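Local structure of DegV family protein (Eubacterium eligens, 3FDJ) at residues A[3-15]-A[19-31]. The protein is of unknown function but belongs to the DegV family, whose members characteristically bind fatty acids, so it probably does the same. Sequence-based numbering, arbitrary orientation. Where two conformers were deposited one is given.
Sequences AMRLVADSACDIK and GMVFKAVPLTIST
Phe22 turns its CG anti to the backbone N (chi1 173°), and this swings the ring across toward segment 3-15, where Ala8, Cys12, Ile14 and Lys15 gather along its rim. The CB of Ala8 meets CE1 of Phe22 at 3.8 Å, while SG of Cys12 sits 3.9 Å from CZ of Phe22, an edge-on sulfur-aromatic contact. The carbonyl O of Lys15 also lies at the edge, in the ring plane, so the turn after the strand wraps the rim of the ring. A water joins that carbonyl to the N of Ala24.

On the same sheet face as Phe22, Leu6 packs against the methyl of selenomethionine Met20. On the other face Val7 CG1 touches Val25 CG2 at 3.6 Å, and Val21 CG1 lies 3.4 Å above one face of the Arg5 guanidinium plane.

Strands 5-9 and 21-25 run parallel, joined by alternating bonds from Leu6 N to Val21 O through Val25 N to Ala8 O. Ser10 N then reaches Val25 O from above the carbonyl plane. Beyond this, Ser10 holds OG between its own N and carbonyl carbon (chi1 69°), where it accepts an almost straight bond from Leu27 N (177°, 3.0 Å) and is also bonded to Asp38. Asp9 OD1 closes an Asx turn on Ala11 N, its OD2 being bound by Ile83 N.

The pair forms part of a mixed sheet: strand 77-82 lies parallel to 5-9 on its other side, Arg5 forms a salt bridge with Asp75, helix 65-72 covers Val7 and Val25, and helix 120-134 packs on Ile14 and Met20.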
ATOM      1  N   ALA A   3      10.904  11.322 -21.077  1.00 20.88           N
ATOM      2  CA  ALA A   3      10.529  11.706 -19.671  1.00 20.54           C
ATOM      3  C   ALA A   3       9.414  10.795 -19.140  1.00 19.37           C
ATOM      4  O   ALA A   3       8.230  10.987 -19.476  1.00 20.19           O
ATOM      5  CB  ALA A   3      10.079  13.151 -19.663  1.00 20.72           C
HETATM    6  N   MSE A   4       9.754   9.806 -18.316  1.00 17.21           N
HETATM    7  CA  MSE A   4       8.768   8.758 -18.003  1.00 15.32           C
HETATM    8  C   MSE A   4       7.800   9.195 -16.913  1.00 13.94           C
HETATM    9  O   MSE A   4       8.075  10.114 -16.152  1.00 16.29           O
HETATM   10  CB  MSE A   4       9.456   7.469 -17.608  1.00 14.80           C
HETATM   11  CG  MSE A   4      10.490   7.052 -18.614  1.00 15.36           C
HETATM   12 SE   MSE A   4      11.047   5.206 -18.331  0.80 17.16          SE
HETATM   13  CE  MSE A   4      12.775   5.371 -19.148  1.00 18.19           C
ATOM     14  N   ARG A   5       6.647   8.561 -16.874  1.00 10.95           N
ATOM     15  CA  ARG A   5       5.603   8.907 -15.938  1.00  9.46           C
ATOM     16  C   ARG A   5       5.301   7.706 -15.055  1.00  8.99           C
ATOM     17  O   ARG A   5       5.113   6.587 -15.557  1.00  8.71           O
ATOM     18  CB  ARG A   5       4.337   9.280 -16.686  1.00  9.96           C
ATOM     19  CG  ARG A   5       3.121   9.516 -15.810  1.00 11.05           C
ATOM     20  CD  ARG A   5       1.938  10.002 -16.642  1.00 15.67           C
ATOM     21  NE  ARG A   5       2.170  11.381 -16.933  1.00 19.59           N
ATOM     22  CZ  ARG A   5       1.591  12.417 -16.329  1.00 22.00           C
ATOM     23  NH1 ARG A   5       0.617  12.274 -15.431  1.00 23.73           N
ATOM     24  NH2 ARG A   5       1.969  13.618 -16.678  1.00 23.76           N
ATOM     25  N   LEU A   6       5.220   7.955 -13.756  1.00  7.62           N
ATOM     26  CA  LEU A   6       4.784   6.967 -12.783  1.00  8.37           C
ATOM     27  C   LEU A   6       3.334   7.254 -12.323  1.00  8.22           C
ATOM     28  O   LEU A   6       2.975   8.392 -12.036  1.00  8.65           O
ATOM     29  CB  LEU A   6       5.759   6.936 -11.590  1.00  8.16           C
ATOM     30  CG  LEU A   6       7.227   6.654 -11.921  1.00 10.24           C
ATOM     31  CD1 LEU A   6       8.085   6.577 -10.612  1.00 11.25           C
ATOM     32  CD2 LEU A   6       7.405   5.412 -12.783  1.00  8.85           C
ATOM     33  N   VAL A   7       2.509   6.214 -12.275  1.00  8.66           N
ATOM     34  CA  VAL A   7       1.116   6.329 -11.853  1.00  8.59           C
ATOM     35  C   VAL A   7       0.852   5.237 -10.824  1.00  9.28           C
ATOM     36  O   VAL A   7       1.391   4.115 -10.947  1.00  9.23           O
ATOM     37  CB  VAL A   7       0.154   6.181 -13.063  1.00  9.39           C
ATOM     38  CG1 VAL A   7      -1.312   6.319 -12.647  1.00  9.55           C
ATOM     39  CG2 VAL A   7       0.461   7.246 -14.156  1.00  7.98           C
ATOM     40  N   ALA A   8       0.054   5.545  -9.804  1.00  7.99           N
ATOM     41  CA  ALA A   8      -0.335   4.514  -8.841  1.00  8.71           C
ATOM     42  C   ALA A   8      -1.715   4.780  -8.327  1.00  9.60           C
ATOM     43  O   ALA A   8      -2.152   5.920  -8.276  1.00  9.83           O
ATOM     44  CB  ALA A   8       0.657   4.466  -7.673  1.00  7.72           C
ATOM     45  N   ASP A   9      -2.428   3.731  -7.926  1.00 10.02           N
ATOM     46  CA  ASP A   9      -3.627   3.987  -7.171  1.00 11.34           C
ATOM     47  C   ASP A   9      -3.313   4.530  -5.767  1.00 10.80           C
ATOM     48  O   ASP A   9      -2.200   4.387  -5.237  1.00 10.06           O
ATOM     49  CB  ASP A   9      -4.549   2.794  -7.141  1.00 12.10           C
ATOM     50  CG  ASP A   9      -4.003   1.678  -6.341  1.00 15.69           C
ATOM     51  OD1 ASP A   9      -3.856   1.865  -5.095  1.00 21.77           O
ATOM     52  OD2 ASP A   9      -3.762   0.598  -6.942  1.00 20.58           O
ATOM     53  N   SER A  10      -4.330   5.147  -5.175  1.00  9.56           N
ATOM     54  CA  SER A  10      -4.183   5.875  -3.913  1.00  9.95           C
ATOM     55  C   SER A  10      -3.881   4.976  -2.702  1.00 10.63           C
ATOM     56  O   SER A  10      -3.561   5.486  -1.635  1.00 11.05           O
ATOM     57  CB  SER A  10      -5.444   6.714  -3.655  1.00  9.50           C
ATOM     58  OG  SER A  10      -6.567   5.890  -3.360  1.00 10.01           O
ATOM     59  N   ALA A  11      -3.942   3.655  -2.872  1.00 11.14           N
ATOM     60  CA  ALA A  11      -3.459   2.732  -1.830  1.00 11.37           C
ATOM     61  C   ALA A  11      -1.956   2.886  -1.573  1.00 11.45           C
ATOM     62  O   ALA A  11      -1.464   2.348  -0.582  1.00 12.11           O
ATOM     63  CB  ALA A  11      -3.789   1.302  -2.159  1.00 10.86           C
ATOM     64  N   CYS A  12      -1.238   3.604  -2.440  1.00 10.93           N
ATOM     65  CA  CYS A  12       0.186   3.878  -2.211  1.00 11.62           C
ATOM     66  C   CYS A  12       0.434   4.937  -1.129  1.00 12.22           C
ATOM     67  O   CYS A  12       1.571   5.133  -0.706  1.00 12.26           O
ATOM     68  CB  CYS A  12       0.872   4.282  -3.511  1.00 11.70           C
ATOM     69  SG  CYS A  12       0.462   5.911  -4.069  1.00 14.05           S
ATOM     70  N   ASP A  13      -0.633   5.616  -0.700  1.00 12.97           N
ATOM     71  CA  ASP A  13      -0.620   6.610   0.404  1.00 13.75           C
ATOM     72  C   ASP A  13       0.061   7.953   0.071  1.00 14.25           C
ATOM     73  O   ASP A  13       0.046   8.860   0.912  1.00 15.79           O
ATOM     74  CB  ASP A  13       0.022   6.058   1.705  1.00 13.46           C
ATOM     75  CG  ASP A  13      -0.596   4.730   2.187  1.00 14.64           C
ATOM     76  OD1 ASP A  13      -1.837   4.673   2.351  1.00 16.79           O
ATOM     77  OD2 ASP A  13       0.183   3.762   2.453  1.00 15.96           O
ATOM     78  N   ILE A  14       0.639   8.099  -1.122  1.00 14.81           N
ATOM     79  CA  ILE A  14       1.406   9.307  -1.462  1.00 15.03           C
ATOM     80  C   ILE A  14       0.792  10.006  -2.658  1.00 15.45           C
ATOM     81  O   ILE A  14       0.044   9.392  -3.438  1.00 13.68           O
ATOM     82  CB  ILE A  14       2.910   9.026  -1.688  1.00 14.74           C
ATOM     83  CG1 ILE A  14       3.150   8.045  -2.836  1.00 16.36           C
ATOM     84  CG2 ILE A  14       3.509   8.461  -0.405  1.00 16.76           C
ATOM     85  CD1 ILE A  14       4.585   8.008  -3.355  1.00 16.61           C
ATOM     86  N   LYS A  15       1.094  11.294  -2.751  1.00 15.55           N
ATOM     87  CA  LYS A  15       0.581  12.160  -3.814  1.00 17.12           C
ATOM     88  C   LYS A  15       1.682  12.749  -4.694  1.00 16.49           C
ATOM     89  O   LYS A  15       1.379  13.282  -5.761  1.00 15.67           O
ATOM     90  CB  LYS A  15      -0.248  13.296  -3.211  1.00 18.33           C
ATOM     91  CG  LYS A  15      -1.734  12.997  -3.056  1.00 22.58           C
ATOM     92  CD  LYS A  15      -2.070  12.307  -1.754  1.00 28.57           C
ATOM     93  CE  LYS A  15      -3.592  12.130  -1.604  1.00 29.71           C
ATOM     94  NZ  LYS A  15      -3.923  11.066  -0.609  1.00 31.00           N
ATOM     95  N   GLY A  19      11.027  14.949  -7.600  1.00 20.02           N
ATOM     96  CA  GLY A  19      11.948  14.710  -8.715  1.00 19.55           C
ATOM     97  C   GLY A  19      11.392  13.886  -9.868  1.00 18.64           C
ATOM     98  O   GLY A  19      12.047  13.750 -10.896  1.00 20.09           O
HETATM   99  N   MSE A  20      10.191  13.339  -9.694  0.50 17.47           N
HETATM  100  CA  MSE A  20       9.560  12.483 -10.699  0.50 16.10           C
HETATM  101  C   MSE A  20       8.242  13.074 -11.163  0.50 15.25           C
HETATM  102  O   MSE A  20       7.654  13.922 -10.490  0.50 14.56           O
HETATM  103  CB  MSE A  20       9.251  11.120 -10.098  0.50 16.24           C
HETATM  104  CG  MSE A  20      10.435  10.223  -9.937  0.50 15.89           C
HETATM  105 SE   MSE A  20      10.986   9.379 -11.605  0.40 14.56          SE
HETATM  106  CE  MSE A  20       9.278   9.311 -12.540  0.50 15.99           C
ATOM    107  N   VAL A  21       7.782  12.610 -12.318  1.00 13.61           N
ATOM    108  CA  VAL A  21       6.431  12.869 -12.755  1.00 12.96           C
ATOM    109  C   VAL A  21       5.599  11.725 -12.179  1.00 11.52           C
ATOM    110  O   VAL A  21       5.822  10.567 -12.523  1.00 12.08           O
ATOM    111  CB  VAL A  21       6.304  12.871 -14.259  1.00 12.92           C
ATOM    112  CG1 VAL A  21       4.837  13.083 -14.667  1.00 12.76           C
ATOM    113  CG2 VAL A  21       7.208  13.945 -14.880  1.00 13.41           C
ATOM    114  N   PHE A  22       4.639  12.058 -11.326  1.00 10.66           N
ATOM    115  CA  PHE A  22       3.868  11.056 -10.602  1.00 10.39           C
ATOM    116  C   PHE A  22       2.439  11.525 -10.399  1.00 10.86           C
ATOM    117  O   PHE A  22       2.200  12.677 -10.041  1.00 10.60           O
ATOM    118  CB  PHE A  22       4.488  10.782  -9.244  1.00 10.12           C
ATOM    119  CG  PHE A  22       3.636   9.886  -8.375  1.00 10.68           C
ATOM    120  CD1 PHE A  22       3.612   8.518  -8.608  1.00 11.83           C
ATOM    121  CD2 PHE A  22       2.815  10.421  -7.399  1.00 12.77           C
ATOM    122  CE1 PHE A  22       2.779   7.673  -7.856  1.00 12.41           C
ATOM    123  CE2 PHE A  22       1.977   9.597  -6.646  1.00 13.32           C
ATOM    124  CZ  PHE A  22       1.981   8.236  -6.854  1.00 11.95           C
ATOM    125  N   LYS A  23       1.500  10.612 -10.584  1.00 10.43           N
ATOM    126  CA  LYS A  23       0.103  10.872 -10.317  1.00 11.04           C
ATOM    127  C   LYS A  23      -0.568   9.720  -9.586  1.00 11.13           C
ATOM    128  O   LYS A  23      -0.502   8.563 -10.046  1.00  9.71           O
ATOM    129  CB  LYS A  23      -0.612  11.089 -11.647  1.00 13.01           C
ATOM    130  CG  LYS A  23      -1.984  11.605 -11.483  1.00 17.60           C
ATOM    131  CD  LYS A  23      -1.967  13.062 -11.071  1.00 24.12           C
ATOM    132  CE  LYS A  23      -3.322  13.522 -10.606  1.00 27.73           C
ATOM    133  NZ  LYS A  23      -4.231  13.668 -11.775  1.00 30.97           N
ATOM    134  N   ALA A  24      -1.229  10.039  -8.472  1.00  9.87           N
ATOM    135  CA  ALA A  24      -2.050   9.067  -7.742  1.00 10.22           C
ATOM    136  C   ALA A  24      -3.490   9.094  -8.259  1.00 10.49           C
ATOM    137  O   ALA A  24      -4.024  10.159  -8.573  1.00 11.41           O
ATOM    138  CB  ALA A  24      -2.011   9.342  -6.221  1.00 10.78           C
ATOM    139  N   VAL A  25      -4.100   7.921  -8.357  1.00  9.76           N
ATOM    140  CA  VAL A  25      -5.453   7.769  -8.843  1.00 10.09           C
ATOM    141  C   VAL A  25      -6.357   7.271  -7.703  1.00  9.59           C
ATOM    142  O   VAL A  25      -6.179   6.166  -7.190  1.00  9.81           O
ATOM    143  CB  VAL A  25      -5.503   6.808 -10.029  1.00 10.14           C
ATOM    144  CG1 VAL A  25      -6.911   6.805 -10.625  1.00 10.39           C
ATOM    145  CG2 VAL A  25      -4.456   7.235 -11.102  1.00 11.74           C
ATOM    146  N   PRO A  26      -7.312   8.098  -7.285  1.00 10.84           N
ATOM    147  CA  PRO A  26      -8.086   7.815  -6.081  1.00 10.14           C
ATOM    148  C   PRO A  26      -9.040   6.651  -6.177  1.00 10.91           C
ATOM    149  O   PRO A  26      -9.779   6.533  -7.151  1.00 11.20           O
ATOM    150  CB  PRO A  26      -8.909   9.085  -5.870  1.00 10.59           C
ATOM    151  CG  PRO A  26      -8.573   9.999  -6.893  1.00 12.05           C
ATOM    152  CD  PRO A  26      -7.639   9.416  -7.860  1.00 10.37           C
ATOM    153  N   LEU A  27      -9.027   5.812  -5.143  1.00 10.45           N
ATOM    154  CA  LEU A  27     -10.129   4.908  -4.856  1.00 11.08           C
ATOM    155  C   LEU A  27     -11.180   5.675  -4.049  1.00 11.66           C
ATOM    156  O   LEU A  27     -10.921   6.793  -3.578  1.00 11.57           O
ATOM    157  CB  LEU A  27      -9.625   3.670  -4.096  1.00 11.08           C
ATOM    158  CG  LEU A  27      -9.045   2.577  -5.024  1.00 14.31           C
ATOM    159  CD1 LEU A  27      -7.609   2.872  -5.316  1.00 16.27           C
ATOM    160  CD2 LEU A  27      -9.200   1.144  -4.459  1.00 14.79           C
ATOM    161  N   THR A  28     -12.346   5.059  -3.862  0.50 11.62           N
ATOM    162  CA  THR A  28     -13.463   5.690  -3.179  0.50 11.95           C
ATOM    163  C   THR A  28     -13.995   4.758  -2.100  0.50 12.28           C
ATOM    164  O   THR A  28     -14.157   3.567  -2.342  0.50 12.10           O
ATOM    165  CB  THR A  28     -14.585   6.040  -4.160  0.50 12.39           C
ATOM    166  OG1 THR A  28     -14.082   6.944  -5.159  0.50 12.31           O
ATOM    167  CG2 THR A  28     -15.776   6.681  -3.425  0.50 11.13           C
ATOM    168  N   ILE A  29     -14.242   5.314  -0.915  1.00 12.28           N
ATOM    169  CA  ILE A  29     -14.833   4.605   0.197  1.00 13.16           C
ATOM    170  C   ILE A  29     -16.232   5.173   0.307  1.00 13.99           C
ATOM    171  O   ILE A  29     -16.402   6.380   0.227  1.00 13.42           O
ATOM    172  CB  ILE A  29     -14.083   4.910   1.500  1.00 13.83           C
ATOM    173  CG1 ILE A  29     -12.616   4.473   1.409  1.00 15.10           C
ATOM    174  CG2 ILE A  29     -14.782   4.232   2.686  1.00 13.94           C
ATOM    175  CD1 ILE A  29     -11.665   5.600   1.022  1.00 18.11           C
ATOM    176  N   SER A  30     -17.234   4.333   0.503  0.50 14.75           N
ATOM    177  CA  SER A  30     -18.592   4.854   0.616  0.50 15.58           C
ATOM    178  C   SER A  30     -19.455   4.145   1.657  0.50 16.51           C
ATOM    179  O   SER A  30     -19.246   2.976   1.969  0.50 16.07           O
ATOM    180  CB  SER A  30     -19.282   4.801  -0.740  0.50 15.58           C
ATOM    181  OG  SER A  30     -19.440   3.463  -1.156  0.50 16.39           O
ATOM    182  N   THR A  31     -20.414   4.898   2.192  1.00 17.29           N
ATOM    183  CA  THR A  31     -21.521   4.354   2.989  1.00 19.50           C
ATOM    184  C   THR A  31     -22.787   4.565   2.123  1.00 20.85           C
ATOM    185  O   THR A  31     -22.690   5.017   0.981  1.00 21.39           O
ATOM    186  CB  THR A  31     -21.687   5.113   4.322  1.00 20.02           C
ATOM    187  OG1 THR A  31     -21.997   6.486   4.055  1.00 19.95           O
ATOM    188  CG2 THR A  31     -20.414   5.032   5.187  1.00 20.16           C
TER
HETATM  189  O   HOH W   1      -0.886  12.729  -7.431  1.00 13.04           O
HETATM  190  O   HOH W   2       2.901  14.684  -7.871  1.00 23.61           O